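Local coordinates for protein thymidylate synthase ThyX (Streptomyces cacaoi subsp. asoensis, PDB 4P5B) that probably makes dTMP from dUMP by FAD-dependent reductive methylation, taking the methyl group from methylenetetrahydrofolate and reducing power from NADPH, at residues P77-R82 against Q206-M211; E150-L155 against R166-V171. One frame throughout, in Å; residues are numbered along the deposited sequence.

The two contacts are nested along the chain: 77-82 comes first, then 150-155 and 166-171 of contact 2, and 206-211 closes contact 1. Their centres lie about 21 Å apart, contact 1 near the middle of the chain and contact 2 well out from it. They nevertheless meet, with Phe79 N 2.8 Å from Val171 O, a probable hydrogen bond. The four-stranded antiparallel sheet ties them together, because helix 78-85 follows strand 70-77 directly and 166-171 leads into its neighbour, strand 174-181. Both contacts touch the second subunit, and each lies beside a different bound nucleotide, in keeping with sites built jointly by two subunits.

Contact 1: P77-R82 against Q206-M211; sequences PIFTVR and QREIEM. With BRU (5-bromo-2'-deoxyuridine-5'-monophosphate), chain F.
Phe79 and Glu208 meet where helix 78-85 passes the start of helix 207-223, the two short axes crossing at -72°. This is the tight part. CG of Glu208 sits at the edge of the Phe79 ring, 3.9 Å from CZ, and the carboxylate plane is steeply inclined to the ring. Gln206 reaches the same ring on an extended chain and brings NE2 to 3.4 Å from Phe79 CE2, its amide turned 33° from the ring plane. Glu208 bends at chi2, which brings OE2 within 3.1 Å of Gln206 NE2 for a hydrogen bond that meets the oxygen from above the carboxylate plane. Arg113 by a salt bridge and Tyr107 by a hydrogen bond hold OE1 of this buried acid. With an alanine here, Arg113 would probably be left without its mate, and the edge of the Phe79 ring would lose its methylene neighbour.

The packing is just as close at Thr80, whose OG1 comes within 3.3 Å of Glu208 CB. With chi1 at -67° Thr80 holds OG1 beside its own N and sends CG2 over the backbone of Ile209, 3.8 Å from its CA. More loosely, a water links Thr80 OG1 to Ile209 N, the latter bond weak. The other side of helix 207-223 is partly exposed; there Arg207 NH1 makes a salt bridge to Glu210 OE2 at 2.8 Å.

Gln206 OE1 accepts from Arg166 of the second subunit. Arg82 lays a guanidinium face against the sugar of the bound bromodeoxyuridine monophosphate, NH2 standing 3.6 Å from O3', and is salt-bridged to Glu94 of the second subunit. The crossing lies beside the nucleotide site of a ThyX enzyme: helix 78-85 gives Arg82 and His83 to it, and Arg193 hydrogen-bonds the same ligand.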
ATOM      1  N   PRO B  77      16.117  20.191  -0.353  1.00 16.79           N
ATOM      2  CA  PRO B  77      16.133  20.363   1.097  1.00 16.79           C
ATOM      3  C   PRO B  77      15.176  19.358   1.765  1.00 17.57           C
ATOM      4  O   PRO B  77      14.165  18.940   1.178  1.00 18.67           O
ATOM      5  CB  PRO B  77      15.635  21.818   1.299  1.00 14.53           C
ATOM      6  CG  PRO B  77      14.880  22.092   0.066  1.00 15.39           C
ATOM      7  CD  PRO B  77      15.528  21.354  -1.024  1.00 16.05           C
ATOM      8  N   ILE B  78      15.509  19.012   3.015  1.00 18.29           N
ATOM      9  CA  ILE B  78      14.772  18.094   3.847  1.00 17.06           C
ATOM     10  C   ILE B  78      13.305  18.493   3.955  1.00 17.17           C
ATOM     11  O   ILE B  78      12.449  17.655   3.805  1.00 17.26           O
ATOM     12  CB  ILE B  78      15.444  17.999   5.231  1.00 17.85           C
ATOM     13  CG1 ILE B  78      16.752  17.270   5.078  1.00 16.77           C
ATOM     14  CG2 ILE B  78      14.490  17.344   6.332  1.00 16.84           C
ATOM     15  CD1 ILE B  78      17.498  17.117   6.398  1.00 21.93           C
ATOM     16  N   PHE B  79      12.983  19.763   4.156  1.00 17.28           N
ATOM     17  CA  PHE B  79      11.554  20.139   4.223  1.00 17.23           C
ATOM     18  C   PHE B  79      10.720  19.738   2.959  1.00 16.18           C
ATOM     19  O   PHE B  79       9.527  19.517   3.039  1.00 15.55           O
ATOM     20  CB  PHE B  79      11.350  21.632   4.597  1.00 17.05           C
ATOM     21  CG  PHE B  79      11.631  22.589   3.455  1.00 19.82           C
ATOM     22  CD1 PHE B  79      12.872  23.195   3.321  1.00 18.96           C
ATOM     23  CD2 PHE B  79      10.632  22.908   2.537  1.00 22.69           C
ATOM     24  CE1 PHE B  79      13.115  24.039   2.264  1.00 19.69           C
ATOM     25  CE2 PHE B  79      10.879  23.787   1.460  1.00 22.25           C
ATOM     26  CZ  PHE B  79      12.115  24.338   1.320  1.00 17.38           C
ATOM     27  N   THR B  80      11.357  19.720   1.808  1.00 15.20           N
ATOM     28  CA  THR B  80      10.742  19.317   0.545  1.00 14.03           C
ATOM     29  C   THR B  80      10.785  17.812   0.417  1.00 15.10           C
ATOM     30  O   THR B  80       9.810  17.215  -0.063  1.00 14.16           O
ATOM     31  CB  THR B  80      11.564  19.951  -0.616  1.00 15.04           C
ATOM     32  OG1 THR B  80      11.364  21.352  -0.512  1.00 15.99           O
ATOM     33  CG2 THR B  80      11.069  19.555  -1.974  1.00 12.13           C
ATOM     34  N   VAL B  81      11.906  17.175   0.822  1.00 14.51           N
ATOM     35  CA  VAL B  81      11.882  15.717   0.910  1.00 14.91           C
ATOM     36  C   VAL B  81      10.713  15.219   1.831  1.00 14.81           C
ATOM     37  O   VAL B  81      10.036  14.207   1.555  1.00 13.31           O
ATOM     38  CB  VAL B  81      13.270  15.166   1.422  1.00 15.74           C
ATOM     39  CG1 VAL B  81      13.162  13.726   1.666  1.00 12.32           C
ATOM     40  CG2 VAL B  81      14.429  15.514   0.479  1.00 10.04           C
ATOM     41  N   ARG B  82      10.482  15.920   2.932  1.00 14.40           N
ATOM     42  CA  ARG B  82       9.334  15.557   3.777  1.00 16.07           C
ATOM     43  C   ARG B  82       8.000  15.560   2.981  1.00 16.58           C
ATOM     44  O   ARG B  82       7.154  14.652   3.125  1.00 17.87           O
ATOM     45  CB  ARG B  82       9.228  16.444   5.004  1.00 15.51           C
ATOM     46  CG  ARG B  82      10.408  16.257   5.925  1.00 16.43           C
ATOM     47  CD  ARG B  82       9.861  15.946   7.224  1.00 20.13           C
ATOM     48  NE  ARG B  82       9.237  17.092   7.865  1.00 21.97           N
ATOM     49  CZ  ARG B  82       8.310  16.963   8.805  1.00 25.82           C
ATOM     50  NH1 ARG B  82       7.847  18.052   9.375  1.00 21.97           N
ATOM     51  NH2 ARG B  82       7.885  15.732   9.191  1.00 25.41           N
ATOM     52  N   GLN B 206       3.717  23.776  -1.491  1.00 19.10           N
ATOM     53  CA  GLN B 206       4.832  24.697  -1.437  1.00 20.82           C
ATOM     54  C   GLN B 206       5.596  24.669  -2.803  1.00 22.02           C
ATOM     55  O   GLN B 206       5.607  23.638  -3.513  1.00 22.12           O
ATOM     56  CB  GLN B 206       5.703  24.324  -0.237  1.00 19.77           C
ATOM     57  CG  GLN B 206       6.933  25.145  -0.074  1.00 21.19           C
ATOM     58  CD  GLN B 206       7.363  25.276   1.356  1.00 23.55           C
ATOM     59  OE1 GLN B 206       6.745  24.705   2.311  1.00 21.60           O
ATOM     60  NE2 GLN B 206       8.385  26.095   1.551  1.00 26.95           N
ATOM     61  N   ARG B 207       6.207  25.779  -3.179  1.00 21.43           N
ATOM     62  CA  ARG B 207       6.745  25.911  -4.509  1.00 23.19           C
ATOM     63  C   ARG B 207       7.914  24.925  -4.739  1.00 23.39           C
ATOM     64  O   ARG B 207       8.108  24.363  -5.850  1.00 25.15           O
ATOM     65  CB  ARG B 207       7.218  27.379  -4.724  1.00 24.87           C
ATOM     66  CG  ARG B 207       7.962  27.659  -6.057  1.00 26.46           C
ATOM     67  CD  ARG B 207       7.042  27.652  -7.319  1.00 30.16           C
ATOM     68  NE  ARG B 207       7.879  27.593  -8.539  1.00 30.66           N
ATOM     69  CZ  ARG B 207       7.742  26.734  -9.559  1.00 36.53           C
ATOM     70  NH1 ARG B 207       6.750  25.824  -9.602  1.00 33.64           N
ATOM     71  NH2 ARG B 207       8.589  26.817 -10.597  1.00 37.84           N
ATOM     72  N   GLU B 208       8.699  24.705  -3.696  1.00 22.55           N
ATOM     73  CA  GLU B 208       9.837  23.815  -3.788  1.00 19.53           C
ATOM     74  C   GLU B 208       9.462  22.380  -4.143  1.00 18.82           C
ATOM     75  O   GLU B 208      10.139  21.795  -5.006  1.00 19.54           O
ATOM     76  CB  GLU B 208      10.676  23.896  -2.505  1.00 19.40           C
ATOM     77  CG  GLU B 208      11.458  25.177  -2.401  1.00 21.03           C
ATOM     78  CD  GLU B 208      10.610  26.370  -1.836  1.00 24.85           C
ATOM     79  OE1 GLU B 208      11.081  27.524  -1.924  1.00 28.36           O
ATOM     80  OE2 GLU B 208       9.494  26.172  -1.297  1.00 22.58           O
ATOM     81  N   ILE B 209       8.416  21.784  -3.558  1.00 16.53           N
ATOM     82  CA  ILE B 209       8.013  20.451  -4.047  1.00 16.10           C
ATOM     83  C   ILE B 209       7.396  20.511  -5.451  1.00 17.08           C
ATOM     84  O   ILE B 209       7.491  19.532  -6.211  1.00 17.17           O
ATOM     85  CB  ILE B 209       7.070  19.655  -3.068  1.00 16.35           C
ATOM     86  CG1 ILE B 209       6.841  18.192  -3.528  1.00 12.43           C
ATOM     87  CG2 ILE B 209       5.723  20.353  -2.867  1.00 14.48           C
ATOM     88  CD1 ILE B 209       8.168  17.315  -3.429  1.00  9.17           C
ATOM     89  N   GLU B 210       6.750  21.641  -5.783  1.00 17.39           N
ATOM     90  CA  GLU B 210       6.214  21.838  -7.117  1.00 18.98           C
ATOM     91  C   GLU B 210       7.342  21.862  -8.171  1.00 19.56           C
ATOM     92  O   GLU B 210       7.188  21.324  -9.274  1.00 21.67           O
ATOM     93  CB  GLU B 210       5.317  23.083  -7.195  1.00 19.28           C
ATOM     94  CG  GLU B 210       4.758  23.310  -8.619  1.00 21.16           C
ATOM     95  CD  GLU B 210       3.835  24.559  -8.725  1.00 29.28           C
ATOM     96  OE1 GLU B 210       2.675  24.379  -9.159  1.00 31.86           O
ATOM     97  OE2 GLU B 210       4.246  25.721  -8.403  1.00 31.01           O
ATOM     98  N   MET B 211       8.476  22.463  -7.822  1.00 19.05           N
ATOM     99  CA  MET B 211       9.680  22.402  -8.642  1.00 18.60           C
ATOM    100  C   MET B 211      10.097  20.946  -8.944  1.00 18.39           C
ATOM    101  O   MET B 211      10.439  20.614 -10.082  1.00 18.67           O
ATOM    102  CB  MET B 211      10.858  23.209  -7.989  1.00 18.53           C
ATOM    103  CG  MET B 211      10.716  24.734  -8.118  1.00 22.31           C
ATOM    104  SD  MET B 211      11.866  25.460  -6.935  1.00 37.04           S
ATOM    105  CE  MET B 211      11.125  27.011  -6.471  1.00 41.23           C
TER
HETATM  106  N1  BRU F 302       2.616  18.242   4.521  1.00 21.19           N
HETATM  107  C2  BRU F 302       2.924  18.141   3.207  1.00 22.00           C
HETATM  108  N3  BRU F 302       2.651  19.137   2.294  1.00 23.06           N
HETATM  109  C4  BRU F 302       2.030  20.266   2.692  1.00 22.46           C
HETATM  110  C5  BRU F 302       1.705  20.382   4.056  1.00 23.89           C
HETATM  111  C6  BRU F 302       1.982  19.392   4.987  1.00 16.86           C
HETATM  112  O2  BRU F 302       3.409  17.102   2.821  1.00 19.67           O
HETATM  113  O4  BRU F 302       1.780  21.120   1.829  1.00 17.92           O
HETATM  114 BR   BRU F 302       0.723  21.899   4.592  1.00 30.63          BR
HETATM  115  C1' BRU F 302       2.997  17.104   5.372  1.00 18.13           C
HETATM  116  C2' BRU F 302       4.522  16.936   5.381  1.00 13.44           C
HETATM  117  C3' BRU F 302       4.848  16.800   6.868  1.00 17.60           C
HETATM  118  C4' BRU F 302       3.735  17.599   7.550  1.00 16.58           C
HETATM  119  O3' BRU F 302       4.823  15.430   7.358  1.00 14.71           O
HETATM  120  O4' BRU F 302       2.616  17.535   6.711  1.00 17.65           O
HETATM  121  C5' BRU F 302       4.009  19.057   7.876  1.00 15.93           C
HETATM  122  O5' BRU F 302       4.669  19.726   6.855  1.00 17.05           O
HETATM  123  P   BRU F 302       5.034  21.412   6.738  1.00 20.16           P
HETATM  124  OP1 BRU F 302       3.606  21.995   6.734  1.00 20.93           O
HETATM  125  OP2 BRU F 302       5.724  21.419   8.036  1.00 19.31           O
HETATM  126  OP3 BRU F 302       5.739  21.332   5.448  1.00 19.28           O
HETATM  127  O   HOH W   1       8.341  21.897  -0.594  1.00 18.26           O

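Contact 2: E150-L155 against R166-V171. With BRU (5-bromo-2'-deoxyuridine-5'-monophosphate), chain H.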
ATOM      1  N   GLU B 150      28.620  25.152  12.179  1.00 26.42           N
ATOM      2  CA  GLU B 150      29.791  25.234  13.021  1.00 27.15           C
ATOM      3  C   GLU B 150      29.586  24.386  14.285  1.00 27.25           C
ATOM      4  O   GLU B 150      30.499  23.679  14.711  1.00 28.41           O
ATOM      5  CB  GLU B 150      30.129  26.695  13.365  1.00 28.43           C
ATOM      6  CG  GLU B 150      30.797  27.539  12.247  1.00 28.48           C
ATOM      7  CD  GLU B 150      30.566  29.043  12.482  1.00 35.43           C
ATOM      8  OE1 GLU B 150      31.237  29.887  11.854  1.00 39.00           O
ATOM      9  OE2 GLU B 150      29.734  29.398  13.352  1.00 39.97           O
ATOM     10  N   GLU B 151      28.392  24.422  14.881  1.00 25.83           N
ATOM     11  CA  GLU B 151      28.129  23.559  16.054  1.00 24.96           C
ATOM     12  C   GLU B 151      28.111  22.106  15.607  1.00 24.48           C
ATOM     13  O   GLU B 151      28.580  21.197  16.296  1.00 24.97           O
ATOM     14  CB  GLU B 151      26.818  23.939  16.760  1.00 23.95           C
ATOM     15  CG  GLU B 151      26.786  25.409  17.084  1.00 26.21           C
ATOM     16  CD  GLU B 151      27.909  25.777  18.118  1.00 30.99           C
ATOM     17  OE1 GLU B 151      28.448  24.841  18.786  1.00 31.56           O
ATOM     18  OE2 GLU B 151      28.259  26.975  18.235  1.00 30.01           O
ATOM     19  N   TYR B 152      27.593  21.891  14.413  1.00 24.71           N
ATOM     20  CA  TYR B 152      27.626  20.553  13.840  1.00 24.39           C
ATOM     21  C   TYR B 152      29.083  20.030  13.755  1.00 25.74           C
ATOM     22  O   TYR B 152      29.416  18.976  14.299  1.00 26.10           O
ATOM     23  CB  TYR B 152      26.976  20.569  12.475  1.00 21.80           C
ATOM     24  CG  TYR B 152      26.961  19.220  11.803  1.00 21.03           C
ATOM     25  CD1 TYR B 152      27.535  19.070  10.569  1.00 18.34           C
ATOM     26  CD2 TYR B 152      26.373  18.082  12.426  1.00 17.94           C
ATOM     27  CE1 TYR B 152      27.544  17.845   9.933  1.00 19.84           C
ATOM     28  CE2 TYR B 152      26.377  16.846  11.830  1.00 15.08           C
ATOM     29  CZ  TYR B 152      26.969  16.714  10.558  1.00 21.72           C
ATOM     30  OH  TYR B 152      27.010  15.507   9.853  1.00 16.42           O
ATOM     31  N   GLN B 153      29.933  20.771  13.062  1.00 27.32           N
ATOM     32  CA  GLN B 153      31.362  20.454  12.975  1.00 28.43           C
ATOM     33  C   GLN B 153      32.016  20.315  14.365  1.00 28.45           C
ATOM     34  O   GLN B 153      32.809  19.391  14.604  1.00 28.62           O
ATOM     35  CB  GLN B 153      32.074  21.535  12.140  1.00 29.92           C
ATOM     36  CG  GLN B 153      31.848  21.392  10.623  1.00 32.12           C
ATOM     37  CD  GLN B 153      32.138  19.957  10.121  1.00 36.85           C
ATOM     38  OE1 GLN B 153      33.226  19.418  10.351  1.00 42.08           O
ATOM     39  NE2 GLN B 153      31.159  19.334   9.476  1.00 36.47           N
ATOM     40  N   ARG B 154      31.627  21.170  15.308  1.00 28.67           N
ATOM     41  CA  ARG B 154      32.241  21.109  16.654  1.00 28.89           C
ATOM     42  C   ARG B 154      31.964  19.776  17.362  1.00 27.76           C
ATOM     43  O   ARG B 154      32.879  19.166  17.975  1.00 28.82           O
ATOM     44  CB  ARG B 154      31.829  22.325  17.502  1.00 29.00           C
ATOM     45  CG  ARG B 154      32.115  22.169  19.018  1.00 31.89           C
ATOM     46  CD  ARG B 154      32.482  23.487  19.708  1.00 36.48           C
ATOM     47  NE  ARG B 154      31.739  24.556  19.085  1.00 43.04           N
ATOM     48  CZ  ARG B 154      32.266  25.567  18.388  1.00 45.38           C
ATOM     49  NH1 ARG B 154      33.591  25.734  18.273  1.00 43.09           N
ATOM     50  NH2 ARG B 154      31.435  26.454  17.837  1.00 46.66           N
ATOM     51  N   LEU B 155      30.719  19.304  17.264  1.00 26.69           N
ATOM     52  CA  LEU B 155      30.340  18.040  17.945  1.00 25.61           C
ATOM     53  C   LEU B 155      30.975  16.829  17.244  1.00 25.92           C
ATOM     54  O   LEU B 155      31.450  15.907  17.907  1.00 26.93           O
ATOM     55  CB  LEU B 155      28.820  17.864  18.006  1.00 24.44           C
ATOM     56  CG  LEU B 155      28.019  18.909  18.797  1.00 26.25           C
ATOM     57  CD1 LEU B 155      26.498  18.730  18.694  1.00 24.43           C
ATOM     58  CD2 LEU B 155      28.449  18.980  20.284  1.00 27.48           C
ATOM     59  N   ARG B 166      23.814  15.957  14.146  1.00 19.08           N
ATOM     60  CA  ARG B 166      22.935  16.543  13.147  1.00 17.04           C
ATOM     61  C   ARG B 166      21.692  17.179  13.741  1.00 16.84           C
ATOM     62  O   ARG B 166      20.919  17.790  12.990  1.00 14.79           O
ATOM     63  CB  ARG B 166      22.573  15.495  12.113  1.00 15.75           C
ATOM     64  CG  ARG B 166      21.820  14.240  12.667  1.00 16.46           C
ATOM     65  CD  ARG B 166      20.259  14.368  12.810  1.00 19.53           C
ATOM     66  NE  ARG B 166      19.785  13.017  13.136  1.00 19.81           N
ATOM     67  CZ  ARG B 166      19.280  12.176  12.237  1.00 21.73           C
ATOM     68  NH1 ARG B 166      19.067  12.584  10.977  1.00 20.46           N
ATOM     69  NH2 ARG B 166      18.978  10.939  12.591  1.00 21.90           N
ATOM     70  N   LEU B 167      21.452  17.025  15.068  1.00 17.22           N
ATOM     71  CA  LEU B 167      20.235  17.624  15.588  1.00 17.59           C
ATOM     72  C   LEU B 167      20.248  19.114  15.376  1.00 18.43           C
ATOM     73  O   LEU B 167      19.178  19.724  15.270  1.00 18.72           O
ATOM     74  CB  LEU B 167      20.009  17.353  17.064  1.00 18.98           C
ATOM     75  CG  LEU B 167      19.974  15.917  17.569  1.00 20.73           C
ATOM     76  CD1 LEU B 167      19.556  15.828  19.052  1.00 12.46           C
ATOM     77  CD2 LEU B 167      19.206  15.070  16.695  1.00 16.66           C
ATOM     78  N   VAL B 168      21.443  19.728  15.337  1.00 17.26           N
ATOM     79  CA  VAL B 168      21.510  21.163  15.085  1.00 16.88           C
ATOM     80  C   VAL B 168      21.262  21.607  13.629  1.00 16.67           C
ATOM     81  O   VAL B 168      21.136  22.779  13.383  1.00 18.41           O
ATOM     82  CB  VAL B 168      22.881  21.735  15.564  1.00 18.14           C
ATOM     83  CG1 VAL B 168      23.098  21.403  16.985  1.00 19.84           C
ATOM     84  CG2 VAL B 168      24.079  21.176  14.698  1.00 14.00           C
ATOM     85  N   LEU B 169      21.267  20.724  12.642  1.00 15.01           N
ATOM     86  CA  LEU B 169      21.106  21.173  11.230  1.00 15.42           C
ATOM     87  C   LEU B 169      19.655  21.551  10.796  1.00 15.74           C
ATOM     88  O   LEU B 169      18.681  20.879  11.185  1.00 16.72           O
ATOM     89  CB  LEU B 169      21.668  20.098  10.281  1.00 13.91           C
ATOM     90  CG  LEU B 169      23.142  19.799  10.533  1.00 15.84           C
ATOM     91  CD1 LEU B 169      23.610  18.665   9.682  1.00 14.02           C
ATOM     92  CD2 LEU B 169      24.009  21.115  10.294  1.00 11.96           C
ATOM     93  N   PRO B 170      19.515  22.605   9.960  1.00 16.11           N
ATOM     94  CA  PRO B 170      18.210  23.174   9.561  1.00 15.03           C
ATOM     95  C   PRO B 170      17.489  22.217   8.649  1.00 16.48           C
ATOM     96  O   PRO B 170      18.158  21.367   8.036  1.00 16.09           O
ATOM     97  CB  PRO B 170      18.582  24.443   8.757  1.00 14.59           C
ATOM     98  CG  PRO B 170      20.047  24.380   8.544  1.00 16.01           C
ATOM     99  CD  PRO B 170      20.663  23.255   9.311  1.00 15.12           C
ATOM    100  N   VAL B 171      16.167  22.394   8.477  1.00 16.13           N
ATOM    101  CA  VAL B 171      15.400  21.551   7.520  1.00 14.94           C
ATOM    102  C   VAL B 171      15.639  22.016   6.084  1.00 17.53           C
ATOM    103  O   VAL B 171      15.062  21.450   5.083  1.00 15.40           O
ATOM    104  CB  VAL B 171      13.897  21.566   7.792  1.00 14.68           C
ATOM    105  CG1 VAL B 171      13.549  20.965   9.196  1.00 12.65           C
ATOM    106  CG2 VAL B 171      13.343  22.933   7.674  1.00 14.87           C
TER
HETATM  107  N1  BRU H 301      16.086   6.459   7.810  1.00 21.45           N
HETATM  108  C2  BRU H 301      15.325   5.916   8.805  1.00 17.78           C
HETATM  109  N3  BRU H 301      15.897   5.265   9.855  1.00 17.47           N
HETATM  110  C4  BRU H 301      17.211   5.084   9.910  1.00 17.37           C
HETATM  111  C5  BRU H 301      17.986   5.600   8.893  1.00 22.16           C
HETATM  112  C6  BRU H 301      17.461   6.285   7.834  1.00 17.21           C
HETATM  113  O2  BRU H 301      14.117   6.022   8.741  1.00 17.01           O
HETATM  114  O4  BRU H 301      17.702   4.489  10.892  1.00 15.05           O
HETATM  115 BR   BRU H 301      19.864   5.197   8.924  1.00 29.72          BR
HETATM  116  C1' BRU H 301      15.369   7.148   6.764  1.00 15.09           C
HETATM  117  C2' BRU H 301      14.682   8.449   7.254  1.00 12.80           C
HETATM  118  C3' BRU H 301      15.010   9.506   6.166  1.00 15.69           C
HETATM  119  C4' BRU H 301      16.352   9.013   5.652  1.00 14.91           C
HETATM  120  O3' BRU H 301      14.039   9.549   5.084  1.00 15.61           O
HETATM  121  O4' BRU H 301      16.307   7.490   5.786  1.00 19.05           O
HETATM  122  C5' BRU H 301      17.566   9.612   6.384  1.00 17.25           C
HETATM  123  O5' BRU H 301      17.459   9.569   7.780  1.00 18.11           O
HETATM  124  P   BRU H 301      18.651   9.985   8.859  1.00 19.09           P
HETATM  125  OP1 BRU H 301      17.915   9.963  10.131  1.00 15.82           O
HETATM  126  OP2 BRU H 301      19.081  11.288   8.247  1.00 20.53           O
HETATM  127  OP3 BRU H 301      19.549   8.813   8.544  1.00 16.29           O
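Leu169 places CD1 squarely over the face of the Tyr152 ring, 3.7 Å from its centroid and 2° off the normal, a CH-pi contact. Tyr152 CG lies anti to the backbone N (chi1 -180°), which swings the ring out from its helix to meet this methyl. The other apolar contacts gather at the root of the ring: Tyr152 CB touches Leu169 CD2 and, at 3.7 Å, Val168 CG2, which also lies against the helix backbone at Tyr152 N.

A polar group meets the ring at its edge, where the backbone N of Arg166 approaches CE2 to 3.6 Å near the ring plane. The phenol OH is hydrogen-bonded to Val102 N.

The polar bonds lie outside this packing. Arg166 NH2 donates to OP1 of a bound bromodeoxyuridine monophosphate at 2.9 Å, and NH1 adds weak bonds to OP1 and OP2; Glu163 O accepts from NE, and Gln206 of the second subunit from NH2. On the far side, Arg154 NH2 makes a salt bridge to Glu151 OE2, and Glu151 OE1 also meets Ser140 of the second subunit.

Here the loop between helix 162-165 and strand 174-181 packs against helix 133-157, with Ala165 also touching Tyr152.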